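Local coordinates for carboxylesterase (Uncultured bacterium, PDB 5GMX), which hydrolyses carboxylic esters as a family VIII carboxylesterase and also shows activity toward oxyimino cephalosporins, consistent with its serine beta-lactamase type of fold, at residues S63-N68 with R212-L217; G82-E87 with A188-S193; A104-K109 with A147-F152; A355-G360 with A382-L387. All coordinates share one frame; numbering follows the deposited sequence.

Contact 1: S63-N68 with R212-L217; sequences SDTLIN and RVAEML
Leu66 and Val213 face each other across a single beta bridge, their CA atoms 4.6 Å apart, where the two chains run in roughly the same direction, 34° apart. Leu66 supplies both of its backbone groups: its N donates to Arg212 O (2.9 Å), and its O accepts from Ala214 N (2.7 Å), so that Leu66 bonds to the residues on either side of Val213, as in a parallel bridge. Just upstream, Arg212 grips a single carbonyl oxygen side-on with two nitrogens, NE at 2.7 Å and NH2 at 2.9 Å from Asp64 O. A bend at chi3 (54°) folds the chain back to bring this edge of the guanidinium to Asp64 O, which lies in the guanidinium plane. Leu66 covers one face of the group, its CD1 sitting 3.7 Å above the centre. The Asp64 carboxylate adds a long, purely electrostatic pairing, while Glu209 and Asn199 hold the outer nitrogens, so the buried charge is met from several sides. In the fold, the bridge ties the segment leading into strand 67-68, an edge strand of the small three-stranded sheet, to the loop after strand 201-202. Farther along, Met216, a selenomethionine here, crosses Ile67 at about a right angle, with CE 3.5 Å from Ile67 CG1. The same methyl comes to 3.1 Å from Asn68 O, while Met216 also touches Tyr70 of the ligand pocket.

Contact 2: G82-E87 with A188-S193; sequences GVLADE and AEKVAS
Lys190 NZ donates to Glu87 OE2 at 3.0 Å, a hydrogen-bonded salt bridge that spans the outer side of a helix-helix crossing. The two helices, 72-86 and 183-192, belong to the helical part of the beta-lactamase fold and meet almost perpendicularly: over the short segments their axes make an angle of 94° and come no nearer than 10.8 Å. At such a separation the backbones stay well apart and the side chains bridge the gap. The carboxylate receives the ammonium on the syn lone pair of OE2, the side that faces its other oxygen; OE1 stays farther from NZ, at 3.6 Å. Glu87 reaches across with its chain extended beyond CG, whereas Lys190 turns at its last torsion (chi4 -66°), which swings NZ round toward the acid. Behind its ammonium the lysine is used as an apolar rod: Leu84 meets it at about a right angle, its CD2 lying 3.9 Å from Lys190 CE. Leu84 also packs on Ile90 and Thr177 of the adjoining loops. Helix 72-86 starts immediately after Ser71 and bears Lys74, both lining the ligand pocket and consistent with an SxxK motif; the crossing lies at the other end of that helix. On the second helix, a wider pi-type turn joins Ser193 N to Ala188 O at 2.9 Å. Deeper in the interface two valines complete the packing by one methyl each, with Val83 CG2 standing 4.2 Å from Val191 CG2.

Contact 3: A104-K109 with A147-F152; sequences AAAGKK and AQWPFF
Lys108 lays its aliphatic chain obliquely against the ring of Pro150, its CG 3.7 Å from Pro150 CG, before the ammonium turns away toward a group of backbone carbonyls. The lysine closes a type I' beta turn, Ala105 to Lys108, that docks against an extended loop following helix 138-146. Both segments are irregular, so the contact joins two loops of the helical region without any shared sheet or helix packing. Bends at chi3 and chi4 (-55° and -61°) curl the lysine back over its own turn, and NZ can then serve both sides at once: it donates to Gln148 O across the contact at 2.8 Å and to Ala105 O within the turn at 2.9 Å. The donor is tilted from the plane of the first carbonyl and lies clearly above that of the second. Ala146 O accepts from the same nitrogen and Phe103 offers it a cation-pi contact, so the charge is well surrounded by oxygens and an aromatic ring. Within the turn, the bond from Lys108 N to Ala105 O is weak, so Ala105 O has the lysine ammonium as its stronger donor. Ala106 and Gly107, with the positive phi values of a type I' turn, occupy its corners and face Trp149. Ala106 CB rests 3.5 Å from Ala147 O, and the bare CA of Gly107 is approached by Trp149 CZ3 at 3.9 Å. Pro150 CD covers one face of the indole toward its rim, and that same carbon lies 3.3 Å from Ala106 O, the oxygen that also nears Trp149 CE3.

Contact 4: A355-G360 with A382-L387; sequences ARLGMG and AAYRCL
A strand of the central antiparallel sheet packs here against the C-terminal helix, as in the sheet-and-helix part of serine beta-lactamases. Strand 357-363 opens with a G1 beta bulge, in which Arg356 and Leu357 both face Asp352; from there Leu357 and Met359, on one side of the strand, point toward helix 374-385, as does Ala355 ahead of them. No hydrogen bond crosses the interface, which is built mainly of apolar contacts. Leu357 CD1 sits 4.1 Å above one face of the Tyr384 ring, offset toward the rim, while its CD2 comes to 3.8 Å from Tyr384 OH. That hydroxyl bonds to Asp352 OD2, which probably helps to fix the rotation of the ring. Leu387, just past the helix, uses CD1 to touch both Ala355 CB at 3.9 Å and Leu357 CD1 at 4.1 Å. Farther along, Met359, a selenomethionine here, runs out from the strand until chi3 (-49°) turns CE onto the CB of Ala383, 3.5 Å away. The strand lies between strands 33-40 and 348-352, whose Leu38 and Phe350 flank Leu357 and Met359, while helix 16-27 meets the C-terminal helix through Val18 and Ala21.

Each contact joins separate parts of one beta-lactamase family region, and none touches another. Contact 3 is nested along the chain inside the loop closed by contact 2, and that in turn inside contact 1; contact 4 follows in series. In contact 1 the side chain of Asn68 is about 7 Å from the bound phenylmethanesulfonic acid. From strand 67-68 the chain passes through the pocket residues Tyr70 and Ser71 into helix 72-86, which carries the pocket residue Lys74 and, at its far end, contact 2, whose centre is about 25 Å from that of contact 1. Contacts 3 and 4 occupy opposite sides of the molecule, their centres about 42 Å apart, on its helical and sheet-bearing parts.

Contact 1: S63-N68 with R212-L217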
loop_
_atom_site.group_PDB
_atom_site.type_symbol
_atom_site.label_atom_id
_atom_site.label_comp_id
_atom_site.label_asym_id
_atom_site.label_seq_id
_atom_site.Cartn_x
_atom_site.Cartn_y
_atom_site.Cartn_z
ATOM N N SER A 63 -14.800 -8.876 12.905
ATOM C CA SER A 63 -14.791 -8.930 11.449
ATOM C C SER A 63 -14.472 -7.571 10.821
ATOM O O SER A 63 -13.777 -7.500 9.812
ATOM C CB SER A 63 -16.135 -9.438 10.920
ATOM O OG SER A 63 -17.184 -8.573 11.293
ATOM N N ASP A 64 -14.962 -6.497 11.427
ATOM C CA ASP A 64 -14.774 -5.165 10.853
ATOM C C ASP A 64 -13.612 -4.377 11.469
ATOM O O ASP A 64 -13.500 -3.173 11.247
ATOM C CB ASP A 64 -16.073 -4.355 10.987
ATOM C CG ASP A 64 -16.446 -4.068 12.433
ATOM O OD1 ASP A 64 -15.847 -4.684 13.346
ATOM O OD2 ASP A 64 -17.373 -3.258 12.657
ATOM N N THR A 65 -12.760 -5.054 12.233
ATOM C CA THR A 65 -11.630 -4.394 12.885
ATOM C C THR A 65 -10.635 -3.855 11.847
ATOM O O THR A 65 -10.333 -4.519 10.855
ATOM C CB THR A 65 -10.918 -5.356 13.870
ATOM O OG1 THR A 65 -11.800 -5.646 14.963
ATOM C CG2 THR A 65 -9.640 -4.739 14.425
ATOM N N LEU A 66 -10.163 -2.631 12.074
ATOM C CA LEU A 66 -9.186 -1.981 11.200
ATOM C C LEU A 66 -7.827 -1.788 11.883
ATOM O O LEU A 66 -7.745 -1.694 13.103
ATOM C CB LEU A 66 -9.705 -0.613 10.748
ATOM C CG LEU A 66 -11.049 -0.602 10.017
ATOM C CD1 LEU A 66 -11.585 0.806 10.010
ATOM C CD2 LEU A 66 -10.891 -1.127 8.594
ATOM N N ILE A 67 -6.771 -1.695 11.083
ATOM C CA ILE A 67 -5.431 -1.421 11.599
ATOM C C ILE A 67 -4.645 -0.599 10.573
ATOM O O ILE A 67 -4.900 -0.683 9.367
ATOM C CB ILE A 67 -4.664 -2.738 11.934
ATOM C CG1 ILE A 67 -3.438 -2.475 12.820
ATOM C CG2 ILE A 67 -4.278 -3.493 10.669
ATOM C CD1 ILE A 67 -3.759 -1.839 14.175
ATOM N N ASN A 68 -3.713 0.215 11.053
ATOM C CA ASN A 68 -2.795 0.918 10.168
ATOM C C ASN A 68 -1.984 -0.089 9.353
ATOM O O ASN A 68 -1.454 -1.057 9.898
ATOM C CB ASN A 68 -1.874 1.829 10.972
ATOM C CG ASN A 68 -1.165 2.850 10.110
ATOM O OD1 ASN A 68 -1.664 3.952 9.913
ATOM N ND2 ASN A 68 0.000 2.485 9.586
ATOM N N ARG A 212 -13.471 1.244 15.304
ATOM C CA ARG A 212 -13.104 -0.071 14.781
ATOM C C ARG A 212 -11.600 -0.334 14.818
ATOM O O ARG A 212 -11.162 -1.459 14.584
ATOM C CB ARG A 212 -13.613 -0.230 13.347
ATOM C CG ARG A 212 -15.126 -0.144 13.215
ATOM C CD ARG A 212 -15.532 0.105 11.771
ATOM N NE ARG A 212 -14.936 -0.894 10.888
ATOM C CZ ARG A 212 -14.955 -0.829 9.563
ATOM N NH1 ARG A 212 -15.547 0.187 8.955
ATOM N NH2 ARG A 212 -14.386 -1.790 8.852
ATOM N N VAL A 213 -10.804 0.699 15.090
ATOM C CA VAL A 213 -9.352 0.555 14.995
ATOM C C VAL A 213 -8.765 -0.256 16.151
ATOM O O VAL A 213 -9.030 0.014 17.322
ATOM C CB VAL A 213 -8.649 1.929 14.933
ATOM C CG1 VAL A 213 -7.146 1.754 14.806
ATOM C CG2 VAL A 213 -9.167 2.719 13.756
ATOM N N ALA A 214 -7.966 -1.259 15.806
ATOM C CA ALA A 214 -7.237 -2.032 16.796
ATOM C C ALA A 214 -6.015 -1.248 17.236
ATOM O O ALA A 214 -5.684 -0.234 16.637
ATOM C CB ALA A 214 -6.824 -3.377 16.230
ATOM N N GLU A 215 -5.332 -1.734 18.263
ATOM C CA GLU A 215 -4.157 -1.045 18.791
ATOM C C GLU A 215 -2.891 -1.558 18.131
ATOM O O GLU A 215 -2.635 -2.763 18.114
ATOM C CB GLU A 215 -4.074 -1.223 20.307
ATOM C CG GLU A 215 -2.847 -0.605 20.949
ATOM C CD GLU A 215 -2.676 -1.025 22.404
ATOM O OE1 GLU A 215 -3.404 -1.939 22.861
ATOM O OE2 GLU A 215 -1.822 -0.426 23.094
HETATM N N MSE A 216 -2.095 -0.648 17.580
HETATM C CA MSE A 216 -0.842 -1.047 16.958
HETATM C C MSE A 216 0.208 -1.373 18.021
HETATM O O MSE A 216 0.342 -0.656 19.007
HETATM C CB MSE A 216 -0.321 0.042 16.036
HETATM C CG MSE A 216 0.936 -0.386 15.294
HETATM SE SE MSE A 216 0.488 -1.722 13.936
HETATM C CE MSE A 216 -0.509 -0.532 12.826
ATOM N N LEU A 217 0.954 -2.454 17.823
ATOM C CA LEU A 217 1.928 -2.878 18.826
ATOM C C LEU A 217 3.353 -2.950 18.270
ATOM O O LEU A 217 3.616 -3.649 17.291
ATOM C CB LEU A 217 1.522 -4.232 19.412
ATOM C CG LEU A 217 0.048 -4.301 19.815
ATOM C CD1 LEU A 217 -0.366 -5.723 20.168
ATOM C CD2 LEU A 217 -0.260 -3.343 20.953
HETATM O O HOH W 1 -12.344 -3.929 16.655
#

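Contact 2: G82-E87 with A188-S193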
loop_
_atom_site.group_PDB
_atom_site.type_symbol
_atom_site.label_atom_id
_atom_site.label_comp_id
_atom_site.label_asym_id
_atom_site.label_seq_id
_atom_site.Cartn_x
_atom_site.Cartn_y
_atom_site.Cartn_z
ATOM N N GLY A 82 -3.296 4.285 -11.591
ATOM C CA GLY A 82 -3.520 3.319 -12.636
ATOM C C GLY A 82 -4.903 3.449 -13.230
ATOM O O GLY A 82 -5.067 3.430 -14.458
ATOM N N VAL A 83 -5.901 3.615 -12.362
ATOM C CA VAL A 83 -7.277 3.686 -12.838
ATOM C C VAL A 83 -7.405 4.948 -13.668
ATOM O O VAL A 83 -7.978 4.928 -14.770
ATOM C CB VAL A 83 -8.299 3.672 -11.680
ATOM C CG1 VAL A 83 -9.698 4.044 -12.177
ATOM C CG2 VAL A 83 -8.296 2.298 -10.997
ATOM N N LEU A 84 -6.821 6.037 -13.165
ATOM C CA LEU A 84 -6.936 7.302 -13.874
ATOM C C LEU A 84 -6.165 7.228 -15.181
ATOM O O LEU A 84 -6.560 7.860 -16.161
ATOM C CB LEU A 84 -6.431 8.473 -13.019
ATOM C CG LEU A 84 -7.308 8.817 -11.808
ATOM C CD1 LEU A 84 -6.623 9.863 -10.945
ATOM C CD2 LEU A 84 -8.687 9.297 -12.248
ATOM N N ALA A 85 -5.088 6.438 -15.213
ATOM C CA ALA A 85 -4.341 6.341 -16.454
ATOM C C ALA A 85 -5.182 5.548 -17.444
ATOM O O ALA A 85 -5.199 5.845 -18.643
ATOM C CB ALA A 85 -2.989 5.691 -16.234
ATOM N N ASP A 86 -5.933 4.579 -16.916
ATOM C CA ASP A 86 -6.717 3.683 -17.757
ATOM C C ASP A 86 -7.878 4.442 -18.384
ATOM O O ASP A 86 -8.314 4.108 -19.478
ATOM C CB ASP A 86 -7.237 2.489 -16.943
ATOM C CG ASP A 86 -7.860 1.402 -17.819
ATOM O OD1 ASP A 86 -7.188 0.946 -18.774
ATOM O OD2 ASP A 86 -9.024 1.013 -17.554
ATOM N N GLU A 87 -8.358 5.475 -17.696
ATOM C CA GLU A 87 -9.425 6.331 -18.222
ATOM C C GLU A 87 -8.904 7.381 -19.209
ATOM O O GLU A 87 -9.686 8.113 -19.803
ATOM C CB GLU A 87 -10.150 7.060 -17.087
ATOM C CG GLU A 87 -10.857 6.169 -16.088
ATOM C CD GLU A 87 -11.378 6.960 -14.891
ATOM O OE1 GLU A 87 -11.267 8.208 -14.906
ATOM O OE2 GLU A 87 -11.887 6.340 -13.932
ATOM N N ALA A 188 -11.788 5.863 -2.521
ATOM C CA ALA A 188 -13.129 5.398 -2.156
ATOM C C ALA A 188 -14.024 5.213 -3.380
ATOM O O ALA A 188 -14.636 4.161 -3.546
ATOM C CB ALA A 188 -13.791 6.369 -1.184
ATOM N N GLU A 189 -14.080 6.225 -4.243
ATOM C CA GLU A 189 -15.052 6.242 -5.337
ATOM C C GLU A 189 -14.654 5.405 -6.543
ATOM O O GLU A 189 -15.508 4.811 -7.198
ATOM C CB GLU A 189 -15.327 7.687 -5.785
ATOM C CG GLU A 189 -16.189 8.472 -4.783
ATOM C CD GLU A 189 -16.354 9.946 -5.133
ATOM O OE1 GLU A 189 -15.785 10.391 -6.154
ATOM O OE2 GLU A 189 -17.047 10.664 -4.374
ATOM N N LYS A 190 -13.363 5.346 -6.842
ATOM C CA LYS A 190 -12.933 4.685 -8.064
ATOM C C LYS A 190 -12.355 3.291 -7.859
ATOM O O LYS A 190 -12.297 2.514 -8.797
ATOM C CB LYS A 190 -11.924 5.561 -8.801
ATOM C CG LYS A 190 -12.549 6.840 -9.323
ATOM C CD LYS A 190 -11.579 7.651 -10.140
ATOM C CE LYS A 190 -12.317 8.734 -10.912
ATOM N NZ LYS A 190 -13.214 8.129 -11.936
ATOM N N VAL A 191 -11.934 2.963 -6.645
ATOM C CA VAL A 191 -11.329 1.659 -6.419
ATOM C C VAL A 191 -12.121 0.787 -5.445
ATOM O O VAL A 191 -12.534 -0.315 -5.795
ATOM C CB VAL A 191 -9.884 1.798 -5.889
ATOM C CG1 VAL A 191 -9.306 0.434 -5.565
ATOM C CG2 VAL A 191 -9.018 2.533 -6.897
ATOM N N ALA A 192 -12.331 1.283 -4.232
ATOM C CA ALA A 192 -12.856 0.461 -3.137
ATOM C C ALA A 192 -14.372 0.246 -3.168
ATOM O O ALA A 192 -14.846 -0.887 -3.034
ATOM C CB ALA A 192 -12.459 1.067 -1.813
ATOM N N SER A 193 -15.127 1.332 -3.298
ATOM C CA SER A 193 -16.586 1.258 -3.240
ATOM C C SER A 193 -17.222 0.407 -4.350
ATOM O O SER A 193 -18.117 -0.378 -4.057
ATOM C CB SER A 193 -17.197 2.659 -3.265
ATOM O OG SER A 193 -18.598 2.602 -3.069
#

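Contact 3: A104-K109 with A147-F152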
loop_
_atom_site.group_PDB
_atom_site.type_symbol
_atom_site.label_atom_id
_atom_site.label_comp_id
_atom_site.label_asym_id
_atom_site.label_seq_id
_atom_site.Cartn_x
_atom_site.Cartn_y
_atom_site.Cartn_z
ATOM N N ALA A 104 7.687 21.635 -11.995
ATOM C CA ALA A 104 8.802 21.847 -12.921
ATOM C C ALA A 104 9.996 22.570 -12.274
ATOM O O ALA A 104 11.103 22.575 -12.820
ATOM C CB ALA A 104 8.323 22.616 -14.130
ATOM N N ALA A 105 9.767 23.166 -11.109
ATOM C CA ALA A 105 10.801 23.904 -10.398
ATOM C C ALA A 105 11.982 23.012 -10.008
ATOM O O ALA A 105 11.845 21.788 -9.900
ATOM C CB ALA A 105 10.214 24.558 -9.151
ATOM N N ALA A 106 13.139 23.646 -9.815
ATOM C CA ALA A 106 14.321 23.007 -9.237
ATOM C C ALA A 106 14.710 21.693 -9.925
ATOM O O ALA A 106 14.838 20.656 -9.275
ATOM C CB ALA A 106 14.101 22.775 -7.741
ATOM N N GLY A 107 14.888 21.739 -11.240
ATOM C CA GLY A 107 15.460 20.621 -11.971
ATOM C C GLY A 107 14.535 19.469 -12.349
ATOM O O GLY A 107 15.013 18.421 -12.802
ATOM N N LYS A 108 13.224 19.642 -12.180
ATOM C CA LYS A 108 12.305 18.524 -12.377
ATOM C C LYS A 108 11.348 18.701 -13.564
ATOM O O LYS A 108 10.317 18.019 -13.641
ATOM C CB LYS A 108 11.500 18.285 -11.094
ATOM C CG LYS A 108 12.379 17.943 -9.885
ATOM C CD LYS A 108 11.572 17.508 -8.659
ATOM C CE LYS A 108 10.521 18.537 -8.254
ATOM N NZ LYS A 108 11.095 19.865 -7.881
ATOM N N LYS A 109 11.687 19.596 -14.492
ATOM C CA LYS A 109 10.786 19.910 -15.607
ATOM C C LYS A 109 10.615 18.744 -16.580
ATOM O O LYS A 109 9.690 18.741 -17.376
ATOM C CB LYS A 109 11.279 21.135 -16.391
ATOM C CG LYS A 109 12.510 20.872 -17.245
ATOM C CD LYS A 109 12.887 22.079 -18.115
ATOM C CE LYS A 109 14.112 21.757 -18.982
ATOM N NZ LYS A 109 14.310 22.715 -20.108
ATOM N N ALA A 147 8.820 22.218 -4.917
ATOM C CA ALA A 147 9.867 23.230 -4.966
ATOM C C ALA A 147 11.262 22.646 -4.683
ATOM O O ALA A 147 12.268 23.332 -4.804
ATOM C CB ALA A 147 9.548 24.345 -3.982
ATOM N N GLN A 148 11.311 21.368 -4.338
ATOM C CA GLN A 148 12.526 20.762 -3.814
ATOM C C GLN A 148 13.506 20.281 -4.874
ATOM O O GLN A 148 13.119 19.709 -5.892
ATOM C CB GLN A 148 12.149 19.594 -2.903
ATOM C CG GLN A 148 13.296 18.964 -2.162
ATOM C CD GLN A 148 12.809 18.075 -1.042
ATOM O OE1 GLN A 148 12.144 18.540 -0.118
ATOM N NE2 GLN A 148 13.141 16.789 -1.114
ATOM N N TRP A 149 14.785 20.516 -4.606
ATOM C CA TRP A 149 15.886 20.023 -5.431
ATOM C C TRP A 149 16.154 18.546 -5.129
ATOM O O TRP A 149 16.342 18.176 -3.972
ATOM C CB TRP A 149 17.146 20.873 -5.168
ATOM C CG TRP A 149 18.357 20.461 -5.931
ATOM C CD1 TRP A 149 19.432 19.758 -5.457
ATOM C CD2 TRP A 149 18.620 20.712 -7.315
ATOM N NE1 TRP A 149 20.346 19.558 -6.461
ATOM C CE2 TRP A 149 19.877 20.138 -7.612
ATOM C CE3 TRP A 149 17.921 21.369 -8.330
ATOM C CZ2 TRP A 149 20.446 20.196 -8.886
ATOM C CZ3 TRP A 149 18.485 21.429 -9.597
ATOM C CH2 TRP A 149 19.741 20.849 -9.861
ATOM N N PRO A 150 16.164 17.698 -6.166
ATOM C CA PRO A 150 16.353 16.250 -6.003
ATOM C C PRO A 150 17.710 15.874 -5.404
ATOM O O PRO A 150 18.709 16.568 -5.635
ATOM C CB PRO A 150 16.241 15.720 -7.436
ATOM C CG PRO A 150 15.496 16.770 -8.181
ATOM C CD PRO A 150 15.903 18.062 -7.571
ATOM N N PHE A 151 17.744 14.772 -4.667
ATOM C CA PHE A 151 18.980 14.276 -4.061
ATOM C C PHE A 151 19.902 13.643 -5.087
ATOM O O PHE A 151 21.110 13.606 -4.905
ATOM C CB PHE A 151 18.661 13.255 -2.969
ATOM C CG PHE A 151 17.918 13.826 -1.817
ATOM C CD1 PHE A 151 18.541 14.689 -0.938
ATOM C CD2 PHE A 151 16.581 13.512 -1.611
ATOM C CE1 PHE A 151 17.857 15.224 0.137
ATOM C CE2 PHE A 151 15.884 14.051 -0.537
ATOM C CZ PHE A 151 16.520 14.903 0.340
ATOM N N PHE A 152 19.322 13.102 -6.151
ATOM C CA PHE A 152 20.104 12.554 -7.249
ATOM C C PHE A 152 19.431 12.958 -8.553
ATOM O O PHE A 152 18.300 13.440 -8.546
ATOM C CB PHE A 152 20.247 11.027 -7.146
ATOM C CG PHE A 152 18.938 10.276 -6.931
ATOM C CD1 PHE A 152 18.087 10.005 -7.990
ATOM C CD2 PHE A 152 18.581 9.831 -5.668
ATOM C CE1 PHE A 152 16.892 9.299 -7.794
ATOM C CE2 PHE A 152 17.386 9.133 -5.457
ATOM C CZ PHE A 152 16.545 8.867 -6.525
#

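Contact 4: A355-G360 with A382-L387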
loop_
_atom_site.group_PDB
_atom_site.type_symbol
_atom_site.label_atom_id
_atom_site.label_comp_id
_atom_site.label_asym_id
_atom_site.label_seq_id
_atom_site.Cartn_x
_atom_site.Cartn_y
_atom_site.Cartn_z
ATOM N N ALA A 355 -2.573 -17.013 -11.699
ATOM C CA ALA A 355 -3.503 -17.797 -10.890
ATOM C C ALA A 355 -4.797 -17.032 -10.615
ATOM O O ALA A 355 -5.716 -17.561 -9.991
ATOM C CB ALA A 355 -2.843 -18.207 -9.576
ATOM N N ARG A 356 -4.867 -15.792 -11.091
ATOM C CA ARG A 356 -5.993 -14.906 -10.799
ATOM C C ARG A 356 -6.233 -14.814 -9.286
ATOM O O ARG A 356 -7.366 -14.852 -8.805
ATOM C CB ARG A 356 -7.245 -15.362 -11.553
ATOM C CG ARG A 356 -7.113 -15.149 -13.067
ATOM C CD ARG A 356 -8.164 -15.892 -13.862
ATOM N NE ARG A 356 -9.505 -15.363 -13.633
ATOM C CZ ARG A 356 -10.633 -16.004 -13.943
ATOM N NH1 ARG A 356 -10.589 -17.217 -14.489
ATOM N NH2 ARG A 356 -11.812 -15.434 -13.700
ATOM N N LEU A 357 -5.137 -14.669 -8.549
ATOM C CA LEU A 357 -5.154 -14.717 -7.093
ATOM C C LEU A 357 -4.791 -13.359 -6.500
ATOM O O LEU A 357 -3.807 -12.753 -6.900
ATOM C CB LEU A 357 -4.174 -15.789 -6.602
ATOM C CG LEU A 357 -3.891 -16.020 -5.114
ATOM C CD1 LEU A 357 -3.492 -17.476 -4.883
ATOM C CD2 LEU A 357 -2.779 -15.101 -4.592
ATOM N N GLY A 358 -5.582 -12.881 -5.548
ATOM C CA GLY A 358 -5.229 -11.682 -4.813
ATOM C C GLY A 358 -5.172 -12.027 -3.340
ATOM O O GLY A 358 -5.964 -12.829 -2.860
HETATM N N MSE A 359 -4.249 -11.424 -2.608
HETATM C CA MSE A 359 -4.088 -11.787 -1.209
HETATM C C MSE A 359 -3.844 -10.569 -0.339
HETATM O O MSE A 359 -3.112 -9.649 -0.738
HETATM C CB MSE A 359 -2.935 -12.784 -1.041
HETATM C CG MSE A 359 -2.765 -13.258 0.400
HETATM SE SE MSE A 359 -1.272 -14.520 0.684
HETATM C CE MSE A 359 -1.664 -15.773 -0.762
ATOM N N GLY A 360 -4.444 -10.571 0.851
ATOM C CA GLY A 360 -4.279 -9.465 1.779
ATOM C C GLY A 360 -4.048 -9.908 3.214
ATOM O O GLY A 360 -4.650 -10.873 3.676
ATOM N N ALA A 382 1.044 -21.920 1.906
ATOM C CA ALA A 382 -0.195 -22.678 2.085
ATOM C C ALA A 382 -1.157 -22.405 0.941
ATOM O O ALA A 382 -1.735 -23.325 0.379
ATOM C CB ALA A 382 -0.841 -22.344 3.413
ATOM N N ALA A 383 -1.313 -21.131 0.598
ATOM C CA ALA A 383 -2.233 -20.730 -0.453
ATOM C C ALA A 383 -1.881 -21.360 -1.790
ATOM O O ALA A 383 -2.772 -21.790 -2.520
ATOM C CB ALA A 383 -2.260 -19.226 -0.579
ATOM N N TYR A 384 -0.592 -21.412 -2.124
ATOM C CA TYR A 384 -0.235 -21.989 -3.420
ATOM C C TYR A 384 -0.192 -23.516 -3.408
ATOM O O TYR A 384 -0.122 -24.140 -4.468
ATOM C CB TYR A 384 1.091 -21.417 -3.923
ATOM C CG TYR A 384 0.894 -20.072 -4.594
ATOM C CD1 TYR A 384 0.540 -19.992 -5.937
ATOM C CD2 TYR A 384 1.017 -18.886 -3.876
ATOM C CE1 TYR A 384 0.335 -18.763 -6.557
ATOM C CE2 TYR A 384 0.822 -17.650 -4.490
ATOM C CZ TYR A 384 0.478 -17.602 -5.826
ATOM O OH TYR A 384 0.283 -16.393 -6.435
ATOM N N ARG A 385 -0.254 -24.129 -2.230
ATOM C CA ARG A 385 -0.453 -25.578 -2.194
ATOM C C ARG A 385 -1.863 -26.002 -2.615
ATOM O O ARG A 385 -2.084 -27.144 -3.017
ATOM C CB ARG A 385 -0.163 -26.122 -0.799
ATOM C CG ARG A 385 1.286 -26.434 -0.559
ATOM C CD ARG A 385 1.452 -27.209 0.726
ATOM N NE ARG A 385 0.615 -28.405 0.783
ATOM C CZ ARG A 385 0.462 -29.126 1.888
ATOM N NH1 ARG A 385 1.091 -28.754 2.993
ATOM N NH2 ARG A 385 -0.308 -30.209 1.890
ATOM N N CYS A 386 -2.817 -25.083 -2.521
ATOM C CA CYS A 386 -4.217 -25.399 -2.787
ATOM C C CYS A 386 -4.621 -25.239 -4.253
ATOM O O CYS A 386 -5.800 -25.364 -4.593
ATOM C CB CYS A 386 -5.116 -24.524 -1.909
ATOM S SG CYS A 386 -4.890 -24.791 -0.133
ATOM N N LEU A 387 -3.649 -24.963 -5.118
ATOM C CA LEU A 387 -3.927 -24.739 -6.534
ATOM C C LEU A 387 -3.510 -25.932 -7.392
ATOM O O LEU A 387 -2.319 -26.178 -7.595
ATOM C CB LEU A 387 -3.212 -23.473 -7.008
ATOM C CG LEU A 387 -3.591 -22.184 -6.273
ATOM C CD1 LEU A 387 -2.784 -20.996 -6.787
ATOM C CD2 LEU A 387 -5.076 -21.907 -6.401
#